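Local coordinates for protein catalase (Exiguobacterium oxidotolerans, PDB 2J2M) that probably catalyses the breakdown of hydrogen peroxide to water and oxygen as a haem-containing tetrameric catalase, at residues A[245-248]-A[249-253]; A[452-455]-A[456-459]. All blocks are in the same frame, centred on the assembly; numbering follows the deposited sequence.

Contact 1 (A[245-248]-A[249-253])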
ATOM      1  N   ASP A 245      21.487  26.785   3.656  1.00 12.72           N
ATOM      2  CA  ASP A 245      21.514  28.141   4.208  1.00 13.73           C
ATOM      3  C   ASP A 245      20.499  28.326   5.344  1.00 13.87           C
ATOM      4  O   ASP A 245      20.819  28.930   6.364  1.00 13.88           O
ATOM      5  CB  ASP A 245      21.286  29.196   3.094  1.00 14.00           C
ATOM      6  CG  ASP A 245      21.026  30.601   3.649  1.00 14.25           C
ATOM      7  OD1 ASP A 245      21.977  31.271   4.074  1.00 14.56           O
ATOM      8  OD2 ASP A 245      19.861  31.047   3.667  1.00 17.28           O
ATOM      9  N   THR A 246      19.283  27.797   5.162  1.00 13.80           N
ATOM     10  CA  THR A 246      18.234  27.904   6.191  1.00 13.58           C
ATOM     11  C   THR A 246      18.536  27.021   7.403  1.00 13.88           C
ATOM     12  O   THR A 246      18.256  27.411   8.559  1.00 13.63           O
ATOM     13  CB  THR A 246      16.797  27.576   5.655  1.00 13.07           C
ATOM     14  OG1 THR A 246      16.597  28.187   4.380  1.00 12.47           O
ATOM     15  CG2 THR A 246      15.740  28.110   6.599  1.00 12.39           C
ATOM     16  N   PHE A 247      19.079  25.830   7.145  1.00 13.32           N
ATOM     17  CA  PHE A 247      19.531  24.990   8.252  1.00 13.81           C
ATOM     18  C   PHE A 247      20.652  25.635   9.086  1.00 14.39           C
ATOM     19  O   PHE A 247      20.582  25.617  10.317  1.00 15.04           O
ATOM     20  CB  PHE A 247      19.960  23.599   7.797  1.00 12.95           C
ATOM     21  CG  PHE A 247      20.187  22.649   8.935  1.00 12.17           C
ATOM     22  CD1 PHE A 247      21.383  22.672   9.663  1.00 11.16           C
ATOM     23  CD2 PHE A 247      19.210  21.736   9.292  1.00  9.15           C
ATOM     24  CE1 PHE A 247      21.585  21.810  10.729  1.00  9.52           C
ATOM     25  CE2 PHE A 247      19.419  20.860  10.347  1.00  9.45           C
ATOM     26  CZ  PHE A 247      20.607  20.901  11.070  1.00  9.32           C
ATOM     27  N   GLN A 248      21.667  26.192   8.427  1.00 14.82           N
ATOM     28  CA  GLN A 248      22.791  26.832   9.121  1.00 16.01           C
ATOM     29  C   GLN A 248      22.375  28.070   9.939  1.00 15.87           C
ATOM     30  O   GLN A 248      22.793  28.228  11.084  1.00 16.04           O
ATOM     31  CB  GLN A 248      23.915  27.195   8.128  1.00 16.54           C
ATOM     32  CG  GLN A 248      24.702  25.988   7.574  1.00 19.03           C
ATOM     33  CD  GLN A 248      25.086  24.988   8.668  1.00 23.26           C
ATOM     34  OE1 GLN A 248      24.691  23.804   8.617  1.00 25.00           O
ATOM     35  NE2 GLN A 248      25.834  25.459   9.672  1.00 21.33           N
ATOM     36  N   ALA A 249      21.554  28.935   9.344  1.00 15.82           N
ATOM     37  CA  ALA A 249      21.010  30.108  10.024  1.00 16.06           C
ATOM     38  C   ALA A 249      20.307  29.767  11.334  1.00 16.52           C
ATOM     39  O   ALA A 249      20.473  30.469  12.318  1.00 16.34           O
ATOM     40  CB  ALA A 249      20.065  30.869   9.103  1.00 16.02           C
ATOM     41  N   ILE A 250      19.508  28.706  11.349  1.00 17.34           N
ATOM     42  CA  ILE A 250      18.819  28.308  12.589  1.00 18.49           C
ATOM     43  C   ILE A 250      19.811  27.716  13.599  1.00 19.39           C
ATOM     44  O   ILE A 250      19.729  27.990  14.805  1.00 19.41           O
ATOM     45  CB  ILE A 250      17.652  27.318  12.327  1.00 18.20           C
ATOM     46  CG1 ILE A 250      16.521  28.014  11.561  1.00 17.56           C
ATOM     47  CG2 ILE A 250      17.108  26.775  13.639  1.00 18.65           C
ATOM     48  CD1 ILE A 250      15.556  27.076  10.852  1.00 13.23           C
ATOM     49  N   GLU A 251      20.753  26.923  13.087  1.00 20.12           N
ATOM     50  CA  GLU A 251      21.747  26.257  13.914  1.00 21.04           C
ATOM     51  C   GLU A 251      22.702  27.273  14.539  1.00 20.95           C
ATOM     52  O   GLU A 251      23.188  27.062  15.651  1.00 20.97           O
ATOM     53  CB  GLU A 251      22.518  25.200  13.087  1.00 21.42           C
ATOM     54  CG  GLU A 251      22.925  23.946  13.875  1.00 23.00           C
ATOM     55  CD  GLU A 251      21.796  23.357  14.753  1.00 25.01           C
ATOM     56  OE1 GLU A 251      22.117  22.892  15.877  1.00 27.25           O
ATOM     57  OE2 GLU A 251      20.603  23.356  14.339  1.00 21.87           O
ATOM     58  N   ASN A 252      22.962  28.360  13.809  1.00 20.98           N
ATOM     59  CA  ASN A 252      23.823  29.461  14.264  1.00 21.24           C
ATOM     60  C   ASN A 252      23.102  30.501  15.147  1.00 21.18           C
ATOM     61  O   ASN A 252      23.732  31.432  15.664  1.00 20.85           O
ATOM     62  CB  ASN A 252      24.430  30.192  13.056  1.00 21.36           C
ATOM     63  CG  ASN A 252      25.438  29.346  12.286  1.00 22.06           C
ATOM     64  OD1 ASN A 252      25.975  28.347  12.791  1.00 22.98           O
ATOM     65  ND2 ASN A 252      25.710  29.758  11.055  1.00 20.71           N
ATOM     66  N   GLY A 253      21.783  30.358  15.292  1.00 20.90           N
ATOM     67  CA  GLY A 253      20.989  31.278  16.104  1.00 19.96           C
ATOM     68  C   GLY A 253      20.652  32.578  15.397  1.00 19.42           C
ATOM     69  O   GLY A 253      20.330  33.565  16.040  1.00 20.13           O
TER
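The F247 ring and the E251 carboxylate, one helical turn apart, lie side by side and point the same way, their planes only 23° from each other. The ring meets E251 CG obliquely, with CE1 4.0 Å from that carbon, and E251 OE2 also stands 4.0 Å from F247 CE1. These distances indicate loose packing alongside, not a stack. F247 reaches this place because its CG is anti to the backbone N (chi1 -170°), while the E251 chain bends at chi2. N302 ND2 holds the pair from one point, donating to both E251 OE2 and F247 O; the latter carbonyl also receives E251 N.

A second flat group, the N252 amide, folds back beside its own backbone N and sets CG 3.1 Å from Q248 O. That carbonyl accepts N252 N at 2.7 Å, and the short bond and the amide carbon together crowd it. The Q248 amide stays apart, with NE2 4.3 Å from N252 OD1, beyond hydrogen-bonding distance. Earlier in the turn, A249 N bonds to D245 O, whereas I250 N to T246 O is weak. I250 CD1 comes within 3.6 Å of T246 O. G253, with positive phi, returns its N to I250 O, closing the helix with a Schellman motif.

The helix 241-251 rests on strand 59-68, where T246 and F247 touch F60 and I250 touches A62. Elsewhere round the helix D245 and A249 meet loop residues: D245 OD1 pairs with R191 in a salt bridge, OD2 is hydrogen-bonded to S189, and A249 packs on R191. F247 also packs on T155 of a second subunit, so its side chain lies between strand 59-68 and a neighbouring copy.

Contact 2 (A[452-455]-A[456-459]); sequences HENT and VLLA
T455 and A459, one helical turn apart and both buried, form the close-packed side: A459 N donates to T455 O at 2.8 Å, and the A459 CB lies 3.5 Å from T455 O. T455 CG2 is anti to the backbone N, which puts OG1 beside that N (chi1 -61°); the hydroxyl is hydrogen-bonded to R387 of a third subunit. Both residues, with L458, press on T168 of helix 160-169, and T455 also meets W164. L458 CB stands 3.3 Å from N454 O, the carbonyl that accepts L458 N.

The other side is looser. E453 and N454 are exposed and their side chains set off away from the following turn; N454 ND2 comes no nearer than 4.4 Å to L457 CD1. Across the two segments this side is held mainly by backbone, L457 N bonding to E453 O at 2.9 Å, while the L457 side chain meets I482 and F485.

H452 O takes two weak bonds, from T455 N and V456 N, and V456 CG2 lies 3.7 Å from H452 O. H452 sits at the N-cap, its imidazole ND1 hydrogen-bonded to D161, so the start of the helix is fixed to helix 160-169 by a side chain as well as by packing. The whole is the first two turns of helix 453-466, opening from its N-cap, one of the helices that make up the C-terminal helical region of catalases.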
ATOM      1  N   HIS A 452       7.591  25.659 -31.556  1.00 15.93           N
ATOM      2  CA  HIS A 452       6.388  25.807 -32.340  1.00 16.54           C
ATOM      3  C   HIS A 452       6.085  27.284 -32.425  1.00 17.27           C
ATOM      4  O   HIS A 452       5.805  27.930 -31.410  1.00 16.62           O
ATOM      5  CB  HIS A 452       5.232  25.035 -31.704  1.00 16.57           C
ATOM      6  CG  HIS A 452       5.315  23.551 -31.904  1.00 17.31           C
ATOM      7  ND1 HIS A 452       6.135  22.739 -31.145  1.00 17.81           N
ATOM      8  CD2 HIS A 452       4.677  22.733 -32.776  1.00 16.17           C
ATOM      9  CE1 HIS A 452       6.001  21.486 -31.544  1.00 17.35           C
ATOM     10  NE2 HIS A 452       5.125  21.455 -32.535  1.00 16.62           N
ATOM     11  N   GLU A 453       6.151  27.814 -33.648  1.00 18.12           N
ATOM     12  CA  GLU A 453       5.967  29.244 -33.899  1.00 19.72           C
ATOM     13  C   GLU A 453       4.635  29.812 -33.359  1.00 18.40           C
ATOM     14  O   GLU A 453       4.626  30.854 -32.698  1.00 18.47           O
ATOM     15  CB  GLU A 453       6.126  29.559 -35.394  1.00 19.41           C
ATOM     16  CG  GLU A 453       6.371  31.047 -35.668  1.00 23.21           C
ATOM     17  CD  GLU A 453       6.317  31.426 -37.168  1.00 24.64           C
ATOM     18  OE1 GLU A 453       6.267  30.497 -38.035  1.00 28.35           O
ATOM     19  OE2 GLU A 453       6.323  32.665 -37.458  1.00 28.12           O
ATOM     20  N   ASN A 454       3.528  29.128 -33.630  1.00 17.23           N
ATOM     21  CA  ASN A 454       2.220  29.593 -33.159  1.00 16.78           C
ATOM     22  C   ASN A 454       2.170  29.848 -31.632  1.00 16.19           C
ATOM     23  O   ASN A 454       1.570  30.832 -31.175  1.00 16.25           O
ATOM     24  CB  ASN A 454       1.118  28.627 -33.589  1.00 16.36           C
ATOM     25  CG  ASN A 454      -0.269  29.223 -33.432  1.00 18.03           C
ATOM     26  OD1 ASN A 454      -0.990  28.903 -32.475  1.00 18.31           O
ATOM     27  ND2 ASN A 454      -0.654  30.103 -34.366  1.00 18.38           N
ATOM     28  N   THR A 455       2.820  28.977 -30.861  1.00 14.99           N
ATOM     29  CA  THR A 455       2.922  29.149 -29.409  1.00 14.39           C
ATOM     30  C   THR A 455       3.684  30.427 -29.039  1.00 14.38           C
ATOM     31  O   THR A 455       3.219  31.199 -28.197  1.00 14.58           O
ATOM     32  CB  THR A 455       3.559  27.911 -28.740  1.00 14.00           C
ATOM     33  OG1 THR A 455       2.730  26.775 -28.987  1.00 11.98           O
ATOM     34  CG2 THR A 455       3.716  28.111 -27.223  1.00 14.09           C
ATOM     35  N   VAL A 456       4.835  30.657 -29.677  1.00 14.40           N
ATOM     36  CA  VAL A 456       5.593  31.909 -29.476  1.00 14.39           C
ATOM     37  C   VAL A 456       4.756  33.155 -29.791  1.00 14.85           C
ATOM     38  O   VAL A 456       4.651  34.046 -28.950  1.00 15.02           O
ATOM     39  CB  VAL A 456       6.928  31.942 -30.266  1.00 14.45           C
ATOM     40  CG1 VAL A 456       7.714  33.190 -29.910  1.00 12.82           C
ATOM     41  CG2 VAL A 456       7.761  30.693 -29.967  1.00 13.54           C
ATOM     42  N   LEU A 457       4.160  33.192 -30.992  1.00 15.27           N
ATOM     43  CA  LEU A 457       3.233  34.252 -31.428  1.00 15.66           C
ATOM     44  C   LEU A 457       2.143  34.498 -30.376  1.00 15.79           C
ATOM     45  O   LEU A 457       1.889  35.645 -29.974  1.00 15.95           O
ATOM     46  CB  LEU A 457       2.560  33.835 -32.746  1.00 15.77           C
ATOM     47  CG  LEU A 457       2.001  34.815 -33.792  1.00 16.97           C
ATOM     48  CD1 LEU A 457       0.633  34.350 -34.314  1.00 14.55           C
ATOM     49  CD2 LEU A 457       1.944  36.288 -33.348  1.00 15.66           C
ATOM     50  N   LEU A 458       1.506  33.414 -29.931  1.00 15.81           N
ATOM     51  CA  LEU A 458       0.452  33.506 -28.926  1.00 16.36           C
ATOM     52  C   LEU A 458       1.007  34.045 -27.605  1.00 15.97           C
ATOM     53  O   LEU A 458       0.352  34.837 -26.944  1.00 15.99           O
ATOM     54  CB  LEU A 458      -0.214  32.144 -28.690  1.00 16.92           C
ATOM     55  CG  LEU A 458      -1.743  32.021 -28.717  1.00 19.54           C
ATOM     56  CD1 LEU A 458      -2.191  30.746 -28.004  1.00 20.15           C
ATOM     57  CD2 LEU A 458      -2.492  33.252 -28.153  1.00 21.96           C
ATOM     58  N   ALA A 459       2.211  33.626 -27.220  1.00 15.60           N
ATOM     59  CA  ALA A 459       2.790  34.136 -25.977  1.00 15.32           C
ATOM     60  C   ALA A 459       2.982  35.645 -26.057  1.00 15.24           C
ATOM     61  O   ALA A 459       2.552  36.360 -25.166  1.00 14.55           O
ATOM     62  CB  ALA A 459       4.088  33.433 -25.634  1.00 14.70           C
TER

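In the fold
From the N terminus, the chain passes, among others, strands 59-68 and 210-219 before it reaches contact 1 in helix 241-251, ahead of strand 257-265. Contact 2 follows some 200 residues later, in helix 453-466. Each lies within a single continuous stretch, so neither closes a long loop; they are in series, without nesting or crossing. The centres of contact 1 and contact 2 are 45 Å apart. The nearest atoms of contact 1 and contact 2 are about 33 Å apart, so they do not touch. Side chains of contact 1 rest on strand 59-68 of the antiparallel sheet, with that of T246 about 13 Å from a haem; those of contact 2 place helix 453-466 on helix 160-169. Both also reach other subunits.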